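Long-range contact in p-47 protein (Clostridium botulinum E1 str. 'BoNT E Beluga', PDB 5WIX), which is of unknown function but has a tubular lipid-binding (TULIP) fold resembling bactericidal/permeability-increasing protein, which suggests that it may bind lipids: residues 23-33 and 233-242. Numbering follows the deposited sequence.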
loop_
_atom_site.group_PDB
_atom_site.type_symbol
_atom_site.label_atom_id
_atom_site.label_comp_id
_atom_site.label_asym_id
_atom_site.label_seq_id
_atom_site.Cartn_x
_atom_site.Cartn_y
_atom_site.Cartn_z
ATOM N N TRP A 23 1.321 9.487 -4.019
ATOM C CA TRP A 23 0.941 9.112 -2.658
ATOM C C TRP A 23 1.919 8.108 -2.052
ATOM O O TRP A 23 2.703 7.493 -2.784
ATOM C CB TRP A 23 -0.474 8.541 -2.667
ATOM C CG TRP A 23 -1.508 9.598 -2.758
ATOM C CD1 TRP A 23 -2.007 10.160 -3.888
ATOM C CD2 TRP A 23 -2.172 10.233 -1.662
ATOM N NE1 TRP A 23 -2.948 11.106 -3.568
ATOM C CE2 TRP A 23 -3.070 11.168 -2.207
ATOM C CE3 TRP A 23 -2.102 10.091 -0.274
ATOM C CZ2 TRP A 23 -3.889 11.963 -1.412
ATOM C CZ3 TRP A 23 -2.914 10.882 0.512
ATOM C CH2 TRP A 23 -3.799 11.807 -0.059
ATOM N N ASP A 24 1.870 7.918 -0.733
ATOM C CA ASP A 24 2.899 7.090 -0.056
ATOM C C ASP A 24 2.553 5.609 0.088
ATOM O O ASP A 24 3.349 4.727 -0.255
ATOM C CB ASP A 24 3.206 7.641 1.340
ATOM C CG ASP A 24 4.266 8.713 1.323
ATOM O OD1 ASP A 24 5.167 8.650 0.450
ATOM O OD2 ASP A 24 4.182 9.616 2.186
ATOM N N ILE A 25 1.389 5.343 0.658
ATOM C CA ILE A 25 0.861 3.994 0.728
ATOM C C ILE A 25 -0.604 4.075 0.349
ATOM O O ILE A 25 -1.331 4.932 0.858
ATOM C CB ILE A 25 1.017 3.381 2.136
ATOM C CG1 ILE A 25 2.484 3.186 2.480
ATOM C CG2 ILE A 25 0.302 2.050 2.214
ATOM C CD1 ILE A 25 2.703 2.429 3.768
ATOM N N VAL A 26 -1.032 3.212 -0.564
ATOM C CA VAL A 26 -2.421 3.196 -1.006
ATOM C C VAL A 26 -3.015 1.833 -0.678
ATOM O O VAL A 26 -2.393 0.809 -0.985
ATOM C CB VAL A 26 -2.525 3.489 -2.514
ATOM C CG1 VAL A 26 -3.976 3.511 -2.974
ATOM C CG2 VAL A 26 -1.829 4.801 -2.842
ATOM N N TYR A 27 -4.182 1.815 -0.029
ATOM C CA TYR A 27 -4.917 0.560 0.226
ATOM C C TYR A 27 -6.174 0.468 -0.630
ATOM O O TYR A 27 -6.758 1.497 -0.966
ATOM C CB TYR A 27 -5.303 0.437 1.696
ATOM C CG TYR A 27 -4.173 0.762 2.633
ATOM C CD1 TYR A 27 -3.317 -0.227 3.097
ATOM C CD2 TYR A 27 -3.961 2.056 3.039
ATOM C CE1 TYR A 27 -2.275 0.062 3.954
ATOM C CE2 TYR A 27 -2.940 2.376 3.882
ATOM C CZ TYR A 27 -2.085 1.376 4.351
ATOM O OH TYR A 27 -1.047 1.706 5.209
ATOM N N GLY A 28 -6.602 -0.753 -0.950
ATOM C CA GLY A 28 -7.779 -0.944 -1.787
ATOM C C GLY A 28 -8.559 -2.233 -1.567
ATOM O O GLY A 28 -7.990 -3.276 -1.219
ATOM N N CYS A 29 -9.875 -2.162 -1.771
ATOM C CA CYS A 29 -10.749 -3.332 -1.603
ATOM C C CYS A 29 -11.880 -3.448 -2.653
ATOM O O CYS A 29 -12.467 -2.456 -3.095
ATOM C CB CYS A 29 -11.363 -3.328 -0.193
ATOM S SG CYS A 29 -12.268 -4.852 0.240
ATOM N N SER A 30 -12.176 -4.687 -3.030
ATOM C CA SER A 30 -13.236 -4.998 -3.978
ATOM C C SER A 30 -14.590 -4.632 -3.401
ATOM O O SER A 30 -14.887 -4.953 -2.246
ATOM C CB SER A 30 -13.204 -6.489 -4.340
ATOM O OG SER A 30 -14.270 -6.874 -5.194
ATOM N N ASN A 31 -15.422 -3.972 -4.202
ATOM C CA ASN A 31 -16.798 -3.736 -3.777
ATOM C C ASN A 31 -17.510 -5.080 -3.660
ATOM O O ASN A 31 -18.369 -5.258 -2.795
ATOM C CB ASN A 31 -17.549 -2.791 -4.735
ATOM C CG ASN A 31 -17.998 -3.480 -6.007
ATOM O OD1 ASN A 31 -17.292 -4.329 -6.563
ATOM N ND2 ASN A 31 -19.188 -3.126 -6.471
ATOM N N ARG A 32 -17.119 -6.033 -4.508
ATOM C CA ARG A 32 -17.722 -7.362 -4.481
ATOM C C ARG A 32 -17.548 -7.969 -3.089
ATOM O O ARG A 32 -18.387 -8.746 -2.632
ATOM C CB ARG A 32 -17.121 -8.274 -5.567
ATOM C CG ARG A 32 -17.289 -7.772 -7.016
ATOM C CD ARG A 32 -17.281 -8.911 -8.057
ATOM N NE ARG A 32 -16.081 -9.747 -7.986
ATOM C CZ ARG A 32 -14.989 -9.577 -8.733
ATOM N NH1 ARG A 32 -14.936 -8.593 -9.624
ATOM N NH2 ARG A 32 -13.948 -10.395 -8.588
ATOM N N VAL A 33 -16.475 -7.564 -2.410
ATOM C CA VAL A 33 -16.159 -8.032 -1.062
ATOM C C VAL A 33 -17.011 -7.378 0.026
ATOM O O VAL A 33 -17.710 -8.064 0.783
ATOM C CB VAL A 33 -14.670 -7.793 -0.743
ATOM C CG1 VAL A 33 -14.380 -8.021 0.743
ATOM C CG2 VAL A 33 -13.817 -8.698 -1.607
ATOM N N GLU A 233 -8.790 -9.963 -3.820
ATOM C CA GLU A 233 -9.831 -9.112 -3.232
ATOM C C GLU A 233 -9.272 -7.832 -2.612
ATOM O O GLU A 233 -9.867 -6.771 -2.742
ATOM C CB GLU A 233 -10.590 -9.875 -2.154
ATOM C CG GLU A 233 -10.901 -11.315 -2.503
ATOM C CD GLU A 233 -11.543 -12.055 -1.346
ATOM O OE1 GLU A 233 -11.424 -11.562 -0.199
ATOM O OE2 GLU A 233 -12.163 -13.119 -1.586
ATOM N N VAL A 234 -8.147 -7.933 -1.906
ATOM C CA VAL A 234 -7.558 -6.755 -1.265
ATOM C C VAL A 234 -6.145 -6.494 -1.788
ATOM O O VAL A 234 -5.386 -7.423 -2.089
ATOM C CB VAL A 234 -7.532 -6.891 0.281
ATOM C CG1 VAL A 234 -6.832 -5.705 0.928
ATOM C CG2 VAL A 234 -8.928 -6.976 0.820
ATOM N N GLY A 235 -5.816 -5.215 -1.926
ATOM C CA GLY A 235 -4.525 -4.800 -2.422
ATOM C C GLY A 235 -3.919 -3.692 -1.586
ATOM O O GLY A 235 -4.618 -2.958 -0.861
ATOM N N LEU A 236 -2.596 -3.582 -1.709
ATOM C CA LEU A 236 -1.779 -2.630 -0.959
ATOM C C LEU A 236 -0.614 -2.211 -1.844
ATOM O O LEU A 236 0.122 -3.064 -2.348
ATOM C CB LEU A 236 -1.310 -3.271 0.348
ATOM C CG LEU A 236 -0.579 -2.557 1.496
ATOM C CD1 LEU A 236 -0.932 -3.124 2.850
ATOM C CD2 LEU A 236 0.932 -2.674 1.279
ATOM N N LEU A 237 -0.461 -0.906 -2.040
ATOM C CA LEU A 237 0.622 -0.388 -2.864
ATOM C C LEU A 237 1.608 0.494 -2.096
ATOM O O LEU A 237 1.248 1.589 -1.640
ATOM C CB LEU A 237 0.069 0.412 -4.032
ATOM C CG LEU A 237 1.147 0.584 -5.100
ATOM C CD1 LEU A 237 1.853 -0.754 -5.294
ATOM C CD2 LEU A 237 0.546 1.075 -6.411
ATOM N N ILE A 238 2.853 0.023 -1.976
ATOM C CA ILE A 238 3.925 0.779 -1.308
ATOM C C ILE A 238 4.764 1.573 -2.313
ATOM O O ILE A 238 5.228 1.016 -3.325
ATOM C CB ILE A 238 4.852 -0.152 -0.517
ATOM C CG1 ILE A 238 4.132 -0.714 0.705
ATOM C CG2 ILE A 238 6.083 0.585 -0.078
ATOM C CD1 ILE A 238 4.622 -2.094 1.094
ATOM N N SER A 239 4.931 2.869 -2.041
ATOM C CA SER A 239 5.746 3.755 -2.877
ATOM C C SER A 239 7.174 3.222 -3.015
ATOM O O SER A 239 7.644 2.469 -2.154
ATOM C CB SER A 239 5.788 5.160 -2.284
ATOM O OG SER A 239 6.713 5.218 -1.199
ATOM N N GLU A 240 7.878 3.632 -4.067
ATOM C CA GLU A 240 9.251 3.174 -4.257
ATOM C C GLU A 240 10.138 3.497 -3.049
ATOM O O GLU A 240 10.861 2.624 -2.560
ATOM C CB GLU A 240 9.869 3.776 -5.517
ATOM C CG GLU A 240 11.397 3.813 -5.476
ATOM C CD GLU A 240 12.030 4.017 -6.842
ATOM O OE1 GLU A 240 12.749 5.020 -7.026
ATOM O OE2 GLU A 240 11.831 3.164 -7.730
ATOM N N LYS A 241 10.060 4.732 -2.560
ATOM C CA LYS A 241 10.909 5.163 -1.454
ATOM C C LYS A 241 10.750 4.232 -0.262
ATOM O O LYS A 241 11.708 3.561 0.138
ATOM C CB LYS A 241 10.604 6.612 -1.043
ATOM C CG LYS A 241 11.505 7.148 0.078
ATOM C CD LYS A 241 11.290 8.652 0.342
ATOM C CE LYS A 241 10.555 8.903 1.666
ATOM N NZ LYS A 241 11.064 8.055 2.806
ATOM N N LEU A 242 9.542 4.147 0.283
ATOM C CA LEU A 242 9.303 3.300 1.459
ATOM C C LEU A 242 9.835 1.883 1.274
ATOM O O LEU A 242 10.339 1.249 2.214
ATOM C CB LEU A 242 7.813 3.255 1.775
ATOM C CG LEU A 242 7.238 4.597 2.227
ATOM C CD1 LEU A 242 5.791 4.421 2.620
ATOM C CD2 LEU A 242 8.023 5.158 3.397
#
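Val26 and Leu237 form a hydrogen-bonded antiparallel pair at the middle of the six-stranded sheet of this BPI-like TULIP fold. Strands 25-30 and 234-238 are its two central strands. Six backbone bonds join the segments, from Ser239 N to Asp24 O at one end to Ser30 N to Glu233 O at the other. The Leu237 N to Val26 O bond is nearly straight, 173° at the hydrogen. Gly28 and Gly235 make a second hydrogen-bonded pair.

Ile25, Tyr27, Cys29, Val234, Leu236 and Ile238 share one face. Tyr27 and Leu236 lie side by side there, with Leu236 CD1 at the ring edge, 3.6 Å from Tyr27 CE1. Trp409 of strand 407-409 packs on Tyr27, Cys29 and Val234.

Each strand runs into a helix, and the two helices start at opposite ends of the pair. Glu233, its CG anti to its carbonyl carbon (chi1 -41°), crosses Val33 of helix 31-42 at about a right angle. Glu233 CB lies 3.5 Å from Val33 CG2. Glu233 CG lies 4.0 Å from Val33 CG2. Glu233 CD is 4.1 Å from Val33 CG2. Glu233 OE1 is also near this methyl, and accepts from Met432 N of neighbouring strand 426-432. At the other end, Leu242 CD1 reaches back to Ile25 CG1, 3.5 Å away.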